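Local structure of putative dehydrogenase (6UUG) at residues Leu72-Arg77 / Gln131-Asn136; Pro249-Leu254 / Ala319-Ala324; Asn141-Leu146 / Leu190-Ile195; Arg159-Lys164 / Leu177-Val182. The protein acts as the methanesulfinate monooxygenase MsuC, part of a two-component flavin-dependent system in bacterial sulfur assimilation. All blocks are in the same frame, centred on the assembly; numbering follows the deposited sequence. Where two conformers were deposited one is given.

How the contacts relate
Contacts 1, 2 and 4 are buried, while contact 3 is only partly so. Contact 1 sets a loop on helix 122-135 of the helical N-terminal region. Contact 2 joins two long helices of the C-terminal bundle. Contacts 3 and 4 lie in the beta region, with centres 7 Å apart, and both reach the same sheet. There, L191 N lies 2.7 Å from A181 O, a probable hydrogen bond. Contacts 1 and 2 stand apart, their nearest atoms about 8 Å from each other. All four rest on apolar packing. Contacts 1 to 3 use aliphatic methyls and methylenes, plus a proline ring in contact 3. Contact 4 instead turns on an aromatic ring.

Contact 1. Residues Leu72-Arg77 / Gln131-Asn136; sequences LSIPTR and QTARQN
The side chain of I74 lays its terminal methyl on T132, at the last full turn of helix 122-135. I74 CD1 lies 3.7 Å from T132 CG2. The same methyl is 3.9 Å from T132 CB, so it meets the methyl branch of the threonine and the carbon that bears it. The two side chains cross obliquely. A133 is the second, looser partner: its CB is 4.4 Å from I74 CD1. One isoleucine methyl thus spans two successive residues of the helix. The backbones stay well apart, with the CA atoms of I74 and A133 7.3 Å from each other.

The torsions explain the fit. I74 is extended beyond CG1 (chi2 163°), which carries CD1 out to the helix. In T132, CG2 stands anti to the backbone N and OG1 beside it (chi1 -64°). The methyl is therefore given to I74, while the hydroxyl is used elsewhere. T132 OG1 is hydrogen-bonded to the backbone O of W128, one turn earlier, and to W139 NE1. These two bonds probably hold the rotation of T132, and with it the place of its methyl.

The helix is near its end here. Q135 N still bonds Q131 O at 2.9 Å, and N136 then leaves helical geometry with positive phi. The loop is tied back on itself by backbone bonding between I74 and G82. I74 also touches F129, on helix 122-135 itself. L113 of helix 100-119 packs against both I74 and T132, so the loop and two helices meet at this point.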
loop_
_atom_site.group_PDB
_atom_site.type_symbol
_atom_site.label_atom_id
_atom_site.label_comp_id
_atom_site.label_asym_id
_atom_site.label_seq_id
_atom_site.Cartn_x
_atom_site.Cartn_y
_atom_site.Cartn_z
ATOM N N LEU A 72 -4.063 -40.219 -6.515
ATOM C CA LEU A 72 -2.921 -39.731 -5.743
ATOM C C LEU A 72 -3.204 -39.749 -4.244
ATOM O O LEU A 72 -2.341 -40.139 -3.443
ATOM C CB LEU A 72 -2.557 -38.316 -6.208
ATOM C CG LEU A 72 -1.345 -37.644 -5.560
ATOM C CD1 LEU A 72 -0.114 -38.520 -5.756
ATOM C CD2 LEU A 72 -1.107 -36.255 -6.188
ATOM N N SER A 73 -4.396 -39.304 -3.840
ATOM C CA SER A 73 -4.741 -39.187 -2.427
ATOM C C SER A 73 -5.260 -40.486 -1.817
ATOM O O SER A 73 -5.416 -40.552 -0.594
ATOM C CB SER A 73 -5.800 -38.100 -2.225
ATOM O OG SER A 73 -7.003 -38.464 -2.860
ATOM N N ILE A 74 -5.510 -41.509 -2.626
ATOM C CA ILE A 74 -6.088 -42.759 -2.120
ATOM C C ILE A 74 -4.962 -43.637 -1.577
ATOM O O ILE A 74 -3.934 -43.789 -2.252
ATOM C CB ILE A 74 -6.867 -43.465 -3.231
ATOM C CG1 ILE A 74 -8.081 -42.611 -3.631
ATOM C CG2 ILE A 74 -7.310 -44.860 -2.798
ATOM C CD1 ILE A 74 -8.696 -43.000 -4.975
ATOM N N PRO A 75 -5.093 -44.192 -0.369
ATOM C CA PRO A 75 -3.999 -45.001 0.196
ATOM C C PRO A 75 -3.692 -46.213 -0.674
ATOM O O PRO A 75 -4.520 -46.671 -1.463
ATOM C CB PRO A 75 -4.534 -45.418 1.573
ATOM C CG PRO A 75 -5.516 -44.299 1.938
ATOM C CD PRO A 75 -6.180 -43.980 0.603
ATOM N N THR A 76 -2.459 -46.716 -0.546
ATOM C CA THR A 76 -2.039 -47.822 -1.401
ATOM C C THR A 76 -2.832 -49.088 -1.103
ATOM O O THR A 76 -3.008 -49.930 -1.990
ATOM C CB THR A 76 -0.534 -48.092 -1.253
ATOM O OG1 THR A 76 -0.220 -48.396 0.108
ATOM C CG2 THR A 76 0.281 -46.877 -1.706
ATOM N N ARG A 77 -3.338 -49.234 0.123
ATOM C CA ARG A 77 -4.112 -50.430 0.443
ATOM C C ARG A 77 -5.435 -50.510 -0.308
ATOM O O ARG A 77 -6.071 -51.568 -0.289
ATOM C CB ARG A 77 -4.377 -50.513 1.938
ATOM C CG ARG A 77 -5.198 -49.394 2.488
ATOM C CD ARG A 77 -5.471 -49.649 3.952
ATOM N NE ARG A 77 -6.343 -50.803 4.117
ATOM C CZ ARG A 77 -6.903 -51.156 5.269
ATOM N NH1 ARG A 77 -6.674 -50.444 6.363
ATOM N NH2 ARG A 77 -7.690 -52.223 5.325
ATOM N N GLN A 131 -12.770 -48.509 -6.326
ATOM C CA GLN A 131 -13.241 -48.368 -7.705
ATOM C C GLN A 131 -12.626 -47.156 -8.390
ATOM O O GLN A 131 -12.339 -47.194 -9.594
ATOM C CB GLN A 131 -14.762 -48.283 -7.741
ATOM C CG GLN A 131 -15.462 -49.522 -7.212
ATOM C CD GLN A 131 -16.964 -49.343 -7.162
ATOM O OE1 GLN A 131 -17.686 -49.806 -8.047
ATOM N NE2 GLN A 131 -17.444 -48.651 -6.132
ATOM N N THR A 132 -12.425 -46.065 -7.647
ATOM C CA THR A 132 -11.814 -44.877 -8.234
ATOM C C THR A 132 -10.390 -45.159 -8.692
ATOM O O THR A 132 -9.979 -44.722 -9.774
ATOM C CB THR A 132 -11.838 -43.729 -7.213
ATOM O OG1 THR A 132 -13.198 -43.384 -6.923
ATOM C CG2 THR A 132 -11.109 -42.509 -7.746
ATOM N N ALA A 133 -9.624 -45.889 -7.879
ATOM C CA ALA A 133 -8.242 -46.199 -8.233
ATOM C C ALA A 133 -8.174 -47.189 -9.389
ATOM O O ALA A 133 -7.315 -47.067 -10.272
ATOM C CB ALA A 133 -7.512 -46.758 -7.011
ATOM N N ARG A 134 -9.081 -48.165 -9.412
ATOM C CA ARG A 134 -9.042 -49.183 -10.456
ATOM C C ARG A 134 -9.506 -48.625 -11.798
ATOM O O ARG A 134 -8.938 -48.957 -12.845
ATOM C CB ARG A 134 -9.894 -50.382 -10.037
ATOM C CG ARG A 134 -10.108 -51.439 -11.111
ATOM C CD ARG A 134 -10.891 -52.618 -10.536
ATOM N NE ARG A 134 -12.009 -52.164 -9.713
ATOM C CZ ARG A 134 -13.276 -52.146 -10.111
ATOM N NH1 ARG A 134 -13.600 -52.574 -11.325
ATOM N NH2 ARG A 134 -14.219 -51.709 -9.292
ATOM N N GLN A 135 -10.521 -47.761 -11.791
ATOM C CA GLN A 135 -11.137 -47.287 -13.027
ATOM C C GLN A 135 -10.872 -45.813 -13.340
ATOM O O GLN A 135 -11.439 -45.296 -14.304
ATOM C CB GLN A 135 -12.645 -47.537 -12.975
ATOM C CG GLN A 135 -13.008 -48.940 -12.543
ATOM C CD GLN A 135 -14.496 -49.135 -12.395
ATOM O OE1 GLN A 135 -14.956 -49.820 -11.479
ATOM N NE2 GLN A 135 -15.266 -48.533 -13.298
ATOM N N ASN A 136 -10.025 -45.134 -12.566
ATOM C CA ASN A 136 -9.716 -43.710 -12.759
ATOM C C ASN A 136 -10.983 -42.863 -12.913
ATOM O O ASN A 136 -11.103 -42.052 -13.831
ATOM C CB ASN A 136 -8.778 -43.492 -13.947
ATOM C CG ASN A 136 -7.384 -44.013 -13.688
ATOM O OD1 ASN A 136 -6.643 -43.467 -12.869
ATOM N ND2 ASN A 136 -7.013 -45.068 -14.392
#

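Contact 2. Residues Pro249-Leu254 / Ala319-Ala324; sequences PLIAQL and ALLDEA
L321 points its forked end between I251 and L254, and it meets each in a different way. Its side chain stands at about a right angle to that of I251. I251 presents its CG1 methylene to both prongs of the fork: CG1 is 4.0 Å from L321 CD2 and 4.1 Å from L321 CD1. Against L254 the approach is different. The two leucines slide past each other in opposite directions, and L254 CD2 touches L321 CD2 at 3.9 Å. L321 CD2 is thus shared by both partners. Both leucines hold CG anti to the backbone N (chi1 171° in L321, -168° in L254), which stretches each across the gap between the helices.

The pair belongs to the C-terminal helical bundle of the acyl-CoA dehydrogenase fold, where helix 247-277 runs beside helix 294-327. The nearest CA atoms, those of I251 and L321, are 8.0 Å apart, a span bridged by side chains alone. I251 and L254 are three residues apart, so they lie on one side of helix 247-277. Helix 85-96 closes over the same spot. Its W85 touches I251 and L321, and its L89 touches L254. L111 and A114 of helix 100-119 pack on I251.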
loop_
_atom_site.group_PDB
_atom_site.type_symbol
_atom_site.label_atom_id
_atom_site.label_comp_id
_atom_site.label_asym_id
_atom_site.label_seq_id
_atom_site.Cartn_x
_atom_site.Cartn_y
_atom_site.Cartn_z
ATOM N N PRO A 249 -13.674 -28.592 5.314
ATOM C CA PRO A 249 -13.577 -27.221 4.782
ATOM C C PRO A 249 -12.153 -26.692 4.764
ATOM O O PRO A 249 -11.829 -25.855 3.913
ATOM C CB PRO A 249 -14.475 -26.409 5.729
ATOM C CG PRO A 249 -14.509 -27.209 7.001
ATOM C CD PRO A 249 -14.475 -28.641 6.552
ATOM N N LEU A 250 -11.298 -27.161 5.672
ATOM C CA LEU A 250 -9.917 -26.698 5.705
ATOM C C LEU A 250 -9.131 -27.240 4.514
ATOM O O LEU A 250 -8.278 -26.537 3.956
ATOM C CB LEU A 250 -9.268 -27.088 7.036
ATOM C CG LEU A 250 -9.981 -26.597 8.301
ATOM C CD1 LEU A 250 -9.156 -26.904 9.542
ATOM C CD2 LEU A 250 -10.228 -25.083 8.195
ATOM N N ILE A 251 -9.394 -28.492 4.123
ATOM C CA ILE A 251 -8.807 -29.026 2.898
ATOM C C ILE A 251 -9.252 -28.197 1.693
ATOM O O ILE A 251 -8.446 -27.860 0.822
ATOM C CB ILE A 251 -9.168 -30.514 2.739
ATOM C CG1 ILE A 251 -8.458 -31.333 3.825
ATOM C CG2 ILE A 251 -8.791 -31.023 1.336
ATOM C CD1 ILE A 251 -9.068 -32.735 4.013
ATOM N N ALA A 252 -10.536 -27.846 1.632
ATOM C CA ALA A 252 -11.012 -26.988 0.544
ATOM C C ALA A 252 -10.283 -25.645 0.530
ATOM O O ALA A 252 -9.796 -25.208 -0.519
ATOM C CB ALA A 252 -12.525 -26.782 0.659
ATOM N N GLN A 253 -10.197 -24.980 1.691
ATOM C CA GLN A 253 -9.518 -23.687 1.777
ATOM C C GLN A 253 -8.050 -23.791 1.388
ATOM O O GLN A 253 -7.534 -22.930 0.669
ATOM C CB GLN A 253 -9.639 -23.126 3.193
ATOM C CG GLN A 253 -11.062 -22.734 3.568
ATOM C CD GLN A 253 -11.493 -21.450 2.878
ATOM O OE1 GLN A 253 -10.766 -20.456 2.904
ATOM N NE2 GLN A 253 -12.669 -21.471 2.238
ATOM N N LEU A 254 -7.355 -24.829 1.865
ATOM C CA LEU A 254 -5.943 -24.967 1.520
ATOM C C LEU A 254 -5.747 -25.394 0.064
ATOM O O LEU A 254 -4.696 -25.102 -0.523
ATOM C CB LEU A 254 -5.265 -25.951 2.500
ATOM C CG LEU A 254 -3.731 -25.996 2.461
ATOM C CD1 LEU A 254 -3.145 -24.613 2.621
ATOM C CD2 LEU A 254 -3.181 -26.922 3.558
ATOM N N ALA A 319 2.037 -28.734 6.052
ATOM C CA ALA A 319 2.618 -29.653 7.036
ATOM C C ALA A 319 1.681 -29.864 8.220
ATOM O O ALA A 319 1.522 -30.993 8.709
ATOM C CB ALA A 319 3.973 -29.125 7.509
ATOM N N LEU A 320 1.062 -28.789 8.711
ATOM C CA LEU A 320 0.117 -28.923 9.812
ATOM C C LEU A 320 -1.086 -29.762 9.408
ATOM O O LEU A 320 -1.626 -30.497 10.242
ATOM C CB LEU A 320 -0.344 -27.548 10.309
ATOM C CG LEU A 320 0.693 -26.666 11.010
ATOM C CD1 LEU A 320 0.113 -25.282 11.260
ATOM C CD2 LEU A 320 1.091 -27.302 12.332
ATOM N N LEU A 321 -1.532 -29.667 8.143
ATOM C CA LEU A 321 -2.626 -30.528 7.705
ATOM C C LEU A 321 -2.197 -31.996 7.723
ATOM O O LEU A 321 -2.950 -32.861 8.195
ATOM C CB LEU A 321 -3.102 -30.124 6.303
ATOM C CG LEU A 321 -4.104 -31.050 5.610
ATOM C CD1 LEU A 321 -5.326 -31.267 6.509
ATOM C CD2 LEU A 321 -4.522 -30.498 4.223
ATOM N N ASP A 322 -0.994 -32.292 7.215
ATOM C CA ASP A 322 -0.463 -33.658 7.305
ATOM C C ASP A 322 -0.547 -34.176 8.734
ATOM O O ASP A 322 -1.030 -35.293 8.979
ATOM C CB ASP A 322 0.998 -33.707 6.830
ATOM C CG ASP A 322 1.149 -33.652 5.317
ATOM O OD1 ASP A 322 0.133 -33.701 4.596
ATOM O OD2 ASP A 322 2.320 -33.566 4.848
ATOM N N GLU A 323 -0.079 -33.369 9.696
ATOM C CA GLU A 323 -0.022 -33.808 11.091
ATOM C C GLU A 323 -1.421 -33.989 11.671
ATOM O O GLU A 323 -1.679 -34.962 12.390
ATOM C CB GLU A 323 0.805 -32.813 11.922
ATOM C CG GLU A 323 2.287 -32.791 11.523
ATOM C CD GLU A 323 3.092 -31.609 12.078
ATOM O OE1 GLU A 323 2.541 -30.767 12.831
ATOM O OE2 GLU A 323 4.298 -31.524 11.748
ATOM N N ALA A 324 -2.354 -33.090 11.333
ATOM C CA ALA A 324 -3.725 -33.227 11.821
ATOM C C ALA A 324 -4.407 -34.457 11.231
ATOM O O ALA A 324 -5.086 -35.203 11.950
ATOM C CB ALA A 324 -4.538 -31.963 11.490
#

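Contact 3. Residues Asn141-Leu146 / Leu190-Ile195; sequences NALNPL and LLIAAI
L143 and I192 meet methyl to methyl over the central strand of a three-stranded mixed sheet, in the beta region of an acyl-CoA dehydrogenase-like fold. L143 CD1 lies 3.6 Å from I192 CD1, and the two side chains cross at about a right angle. L190 adds a looser apolar patch. Its CD2 is 4.3 Å from L143 CD1, and P145 CB is also 4.3 Å from L190 CD2. L190 CD2 is thus shared by the leucine and the proline ring.

Strands 139-142 and 189-196 are not neighbours. Strand 176-183 runs between them, and L143 and P145, in the loop after strand 139-142, reach strand 189-196 across its face. S180 of that middle strand lies underneath, in touch with L143, L190 and I192. L143 stands just past the end of strand 139-142, with CG anti to the backbone N (chi1 161°), which turns its methyls to the sheet. Further out, F413 packs on L190. L146 meets H283 of the second subunit, so the loop reaches the subunit interface.

The start of the loop is shaped by an Asx turn. N141 OD1 accepts from L143 N at 3.1 Å, with the donor N above the carbonyl plane, 61° out of it.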
loop_
_atom_site.group_PDB
_atom_site.type_symbol
_atom_site.label_atom_id
_atom_site.label_comp_id
_atom_site.label_asym_id
_atom_site.label_seq_id
_atom_site.Cartn_x
_atom_site.Cartn_y
_atom_site.Cartn_z
ATOM N N ASN A 141 -18.087 -31.799 -8.465
ATOM C CA ASN A 141 -18.709 -31.092 -7.353
ATOM C C ASN A 141 -20.116 -30.649 -7.718
ATOM O O ASN A 141 -20.332 -30.063 -8.784
ATOM C CB ASN A 141 -17.897 -29.860 -6.955
ATOM C CG ASN A 141 -18.615 -29.008 -5.928
ATOM O OD1 ASN A 141 -18.882 -29.457 -4.820
ATOM N ND2 ASN A 141 -18.941 -27.770 -6.296
ATOM N N ALA A 142 -21.062 -30.918 -6.821
ATOM C CA ALA A 142 -22.417 -30.383 -6.887
ATOM C C ALA A 142 -22.891 -30.018 -5.491
ATOM O O ALA A 142 -24.081 -30.134 -5.177
ATOM C CB ALA A 142 -23.384 -31.377 -7.537
ATOM N N LEU A 143 -21.961 -29.611 -4.634
ATOM C CA LEU A 143 -22.235 -29.269 -3.247
ATOM C C LEU A 143 -22.139 -27.757 -3.120
ATOM O O LEU A 143 -21.074 -27.179 -3.357
ATOM C CB LEU A 143 -21.253 -29.982 -2.312
ATOM C CG LEU A 143 -21.019 -29.486 -0.877
ATOM C CD1 LEU A 143 -22.302 -29.459 -0.081
ATOM C CD2 LEU A 143 -19.981 -30.345 -0.168
ATOM N N ASN A 144 -23.259 -27.118 -2.791
ATOM C CA ASN A 144 -23.306 -25.672 -2.592
ATOM C C ASN A 144 -24.168 -25.429 -1.362
ATOM O O ASN A 144 -25.407 -25.454 -1.450
ATOM C CB ASN A 144 -23.860 -24.942 -3.814
ATOM C CG ASN A 144 -23.538 -23.451 -3.809
ATOM O OD1 ASN A 144 -23.123 -22.890 -2.792
ATOM N ND2 ASN A 144 -23.732 -22.802 -4.952
ATOM N N PRO A 145 -23.555 -25.223 -0.196
ATOM C CA PRO A 145 -24.350 -24.950 1.013
ATOM C C PRO A 145 -25.161 -23.669 0.927
ATOM O O PRO A 145 -26.162 -23.536 1.642
ATOM C CB PRO A 145 -23.289 -24.871 2.120
ATOM C CG PRO A 145 -22.021 -24.507 1.404
ATOM C CD PRO A 145 -22.106 -25.196 0.071
ATOM N N LEU A 146 -24.766 -22.724 0.074
ATOM C CA LEU A 146 -25.470 -21.463 -0.092
ATOM C C LEU A 146 -26.434 -21.486 -1.273
ATOM O O LEU A 146 -26.773 -20.426 -1.812
ATOM C CB LEU A 146 -24.467 -20.318 -0.245
ATOM C CG LEU A 146 -23.423 -20.205 0.870
ATOM C CD1 LEU A 146 -22.488 -19.036 0.608
ATOM C CD2 LEU A 146 -24.089 -20.070 2.231
ATOM N N LEU A 190 -28.940 -29.781 5.888
ATOM C CA LEU A 190 -28.229 -30.150 4.673
ATOM C C LEU A 190 -27.913 -31.641 4.667
ATOM O O LEU A 190 -27.484 -32.206 5.677
ATOM C CB LEU A 190 -26.937 -29.339 4.542
ATOM C CG LEU A 190 -26.203 -29.437 3.201
ATOM C CD1 LEU A 190 -27.071 -28.897 2.071
ATOM C CD2 LEU A 190 -24.867 -28.700 3.254
ATOM N N LEU A 191 -28.127 -32.278 3.517
ATOM C CA LEU A 191 -27.855 -33.699 3.324
ATOM C C LEU A 191 -26.924 -33.859 2.129
ATOM O O LEU A 191 -27.167 -33.272 1.071
ATOM C CB LEU A 191 -29.162 -34.469 3.098
ATOM C CG LEU A 191 -29.050 -35.950 2.767
ATOM C CD1 LEU A 191 -28.535 -36.710 3.976
ATOM C CD2 LEU A 191 -30.399 -36.494 2.317
ATOM N N ILE A 192 -25.856 -34.645 2.298
ATOM C CA ILE A 192 -24.836 -34.835 1.270
ATOM C C ILE A 192 -24.881 -36.281 0.786
ATOM O O ILE A 192 -25.004 -37.206 1.593
ATOM C CB ILE A 192 -23.428 -34.506 1.805
ATOM C CG1 ILE A 192 -23.439 -33.247 2.688
ATOM C CG2 ILE A 192 -22.454 -34.369 0.646
ATOM C CD1 ILE A 192 -23.795 -32.000 1.964
ATOM N N ALA A 193 -24.761 -36.474 -0.526
ATOM C CA ALA A 193 -24.745 -37.813 -1.107
ATOM C C ALA A 193 -23.678 -37.894 -2.191
ATOM O O ALA A 193 -23.341 -36.892 -2.820
ATOM C CB ALA A 193 -26.116 -38.182 -1.699
ATOM N N ALA A 194 -23.152 -39.099 -2.407
ATOM C CA ALA A 194 -22.255 -39.389 -3.522
ATOM C C ALA A 194 -23.006 -40.252 -4.530
ATOM O O ALA A 194 -23.429 -41.361 -4.196
ATOM C CB ALA A 194 -20.994 -40.107 -3.047
ATOM N N ILE A 195 -23.172 -39.756 -5.750
ATOM C CA ILE A 195 -24.006 -40.458 -6.727
ATOM C C ILE A 195 -23.363 -40.379 -8.103
ATOM O O ILE A 195 -22.577 -39.463 -8.390
ATOM C CB ILE A 195 -25.441 -39.888 -6.776
ATOM C CG1 ILE A 195 -25.438 -38.407 -7.139
ATOM C CG2 ILE A 195 -26.167 -40.114 -5.451
ATOM C CD1 ILE A 195 -26.833 -37.802 -7.164
#

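Contact 4. Residues Arg159-Lys164 / Leu177-Val182; sequences REFSGK and LIASAV
Two sheets pack face to face in the beta region of this acyl-CoA dehydrogenase-like fold, and the contact lies between them. Strand 159-162 belongs to the antiparallel sheet and strand 176-183 to the mixed one. The axes of the short segments 159-162 and 177-182 pass 7.8 Å apart at 93°, which is orthogonal packing.

F161 bridges the two layers. Its ring lies flat on the methyl of A181, a CH-pi contact. A181 CB is 3.6 Å from the ring centroid and only 2° off the ring normal. The methyl therefore sits over the middle of the ring, almost equally far from all six carbons. CG of F161 stands beside the backbone N (chi1 -69°), and with this the ring reaches across to the other sheet.

The rim of the ring meets A179. F161 CE2 is 4.3 Å from A179 CB and 3.9 Å from A179 O, which lies at the edge, in the ring plane. S180, between the two alanines, points its CB away. Its carbonyl O is buried here and has no polar partner in the model.

More apolar side chains touch F161: V152, F223 and V228 of its own sheet, and L191 of the mixed sheet. With an alanine at F161, the methyl of A181 would probably be left without its aromatic cover, and a gap would open between the sheets.

The charged ends of R159 and E160 are paired outside the contact. R159 NE forms a salt bridge with E230 OE1, and E160 OE2 forms one with R225 NH2.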
loop_
_atom_site.group_PDB
_atom_site.type_symbol
_atom_site.label_atom_id
_atom_site.label_comp_id
_atom_site.label_asym_id
_atom_site.label_seq_id
_atom_site.Cartn_x
_atom_site.Cartn_y
_atom_site.Cartn_z
ATOM N N ARG A 159 -34.879 -41.909 -1.250
ATOM C CA ARG A 159 -35.070 -40.468 -1.276
ATOM C C ARG A 159 -34.837 -39.941 -2.687
ATOM O O ARG A 159 -34.284 -40.628 -3.551
ATOM C CB ARG A 159 -34.139 -39.780 -0.274
ATOM C CG ARG A 159 -34.282 -40.323 1.131
ATOM C CD ARG A 159 -33.178 -39.807 2.021
ATOM N NE ARG A 159 -33.024 -40.619 3.221
ATOM C CZ ARG A 159 -33.094 -40.146 4.458
ATOM N NH1 ARG A 159 -32.936 -40.968 5.490
ATOM N NH2 ARG A 159 -33.311 -38.853 4.664
ATOM N N GLU A 160 -35.265 -38.704 -2.924
ATOM C CA GLU A 160 -35.119 -38.094 -4.238
ATOM C C GLU A 160 -34.699 -36.641 -4.085
ATOM O O GLU A 160 -35.305 -35.894 -3.309
ATOM C CB GLU A 160 -36.422 -38.186 -5.043
ATOM C CG GLU A 160 -36.678 -39.568 -5.618
ATOM C CD GLU A 160 -37.988 -39.665 -6.383
ATOM O OE1 GLU A 160 -38.631 -38.622 -6.630
ATOM O OE2 GLU A 160 -38.373 -40.800 -6.734
ATOM N N PHE A 161 -33.663 -36.246 -4.827
ATOM C CA PHE A 161 -33.250 -34.848 -4.905
ATOM C C PHE A 161 -33.942 -34.202 -6.098
ATOM O O PHE A 161 -33.948 -34.768 -7.196
ATOM C CB PHE A 161 -31.732 -34.703 -5.065
ATOM C CG PHE A 161 -30.919 -35.101 -3.850
ATOM C CD1 PHE A 161 -31.502 -35.713 -2.750
ATOM C CD2 PHE A 161 -29.551 -34.856 -3.822
ATOM C CE1 PHE A 161 -30.738 -36.079 -1.655
ATOM C CE2 PHE A 161 -28.783 -35.217 -2.726
ATOM C CZ PHE A 161 -29.377 -35.827 -1.641
ATOM N N SER A 162 -34.515 -33.018 -5.883
ATOM C CA SER A 162 -35.173 -32.259 -6.939
ATOM C C SER A 162 -34.877 -30.778 -6.758
ATOM O O SER A 162 -34.940 -30.261 -5.641
ATOM C CB SER A 162 -36.695 -32.482 -6.938
ATOM O OG SER A 162 -37.022 -33.823 -7.247
ATOM N N GLY A 163 -34.560 -30.101 -7.853
ATOM C CA GLY A 163 -34.303 -28.680 -7.819
ATOM C C GLY A 163 -33.134 -28.333 -8.711
ATOM O O GLY A 163 -32.677 -29.139 -9.520
ATOM N N LYS A 164 -32.643 -27.108 -8.565
ATOM C CA LYS A 164 -31.547 -26.620 -9.386
ATOM C C LYS A 164 -30.343 -26.290 -8.513
ATOM O O LYS A 164 -30.478 -26.038 -7.311
ATOM C CB LYS A 164 -31.976 -25.392 -10.201
ATOM C CG LYS A 164 -33.062 -25.707 -11.219
ATOM C CD LYS A 164 -33.455 -24.488 -12.031
ATOM C CE LYS A 164 -34.490 -24.854 -13.089
ATOM N NZ LYS A 164 -33.984 -25.887 -14.041
ATOM N N LEU A 177 -20.392 -37.629 -8.510
ATOM C CA LEU A 177 -20.683 -36.293 -8.005
ATOM C C LEU A 177 -20.951 -36.352 -6.512
ATOM O O LEU A 177 -21.537 -37.311 -6.003
ATOM C CB LEU A 177 -21.919 -35.662 -8.664
ATOM C CG LEU A 177 -21.984 -35.403 -10.153
ATOM C CD1 LEU A 177 -23.371 -34.885 -10.475
ATOM C CD2 LEU A 177 -20.926 -34.384 -10.533
ATOM N N ILE A 178 -20.523 -35.311 -5.815
ATOM C CA ILE A 178 -20.971 -35.038 -4.459
ATOM C C ILE A 178 -22.072 -33.988 -4.576
ATOM O O ILE A 178 -21.810 -32.854 -4.981
ATOM C CB ILE A 178 -19.828 -34.541 -3.569
ATOM C CG1 ILE A 178 -18.683 -35.565 -3.518
ATOM C CG2 ILE A 178 -20.352 -34.210 -2.186
ATOM C CD1 ILE A 178 -18.911 -36.686 -2.542
ATOM N N ALA A 179 -23.302 -34.352 -4.224
ATOM C CA ALA A 179 -24.450 -33.461 -4.364
ATOM C C ALA A 179 -25.074 -33.206 -3.003
ATOM O O ALA A 179 -25.132 -34.104 -2.159
ATOM C CB ALA A 179 -25.505 -34.057 -5.315
ATOM N N SER A 180 -25.558 -31.985 -2.789
ATOM C CA SER A 180 -26.243 -31.648 -1.551
ATOM C C SER A 180 -27.701 -31.294 -1.823
ATOM O O SER A 180 -28.075 -30.880 -2.924
ATOM C CB SER A 180 -25.565 -30.483 -0.828
ATOM O OG SER A 180 -25.455 -29.357 -1.675
ATOM N N ALA A 181 -28.515 -31.452 -0.782
ATOM C CA ALA A 181 -29.922 -31.083 -0.812
ATOM C C ALA A 181 -30.339 -30.730 0.606
ATOM O O ALA A 181 -29.698 -31.139 1.573
ATOM C CB ALA A 181 -30.797 -32.215 -1.367
ATOM N N VAL A 182 -31.415 -29.955 0.727
ATOM C CA VAL A 182 -31.941 -29.566 2.030
ATOM C C VAL A 182 -33.162 -30.421 2.343
ATOM O O VAL A 182 -34.055 -30.582 1.502
ATOM C CB VAL A 182 -32.273 -28.060 2.085
ATOM C CG1 VAL A 182 -30.994 -27.234 2.017
ATOM C CG2 VAL A 182 -33.194 -27.656 0.955
#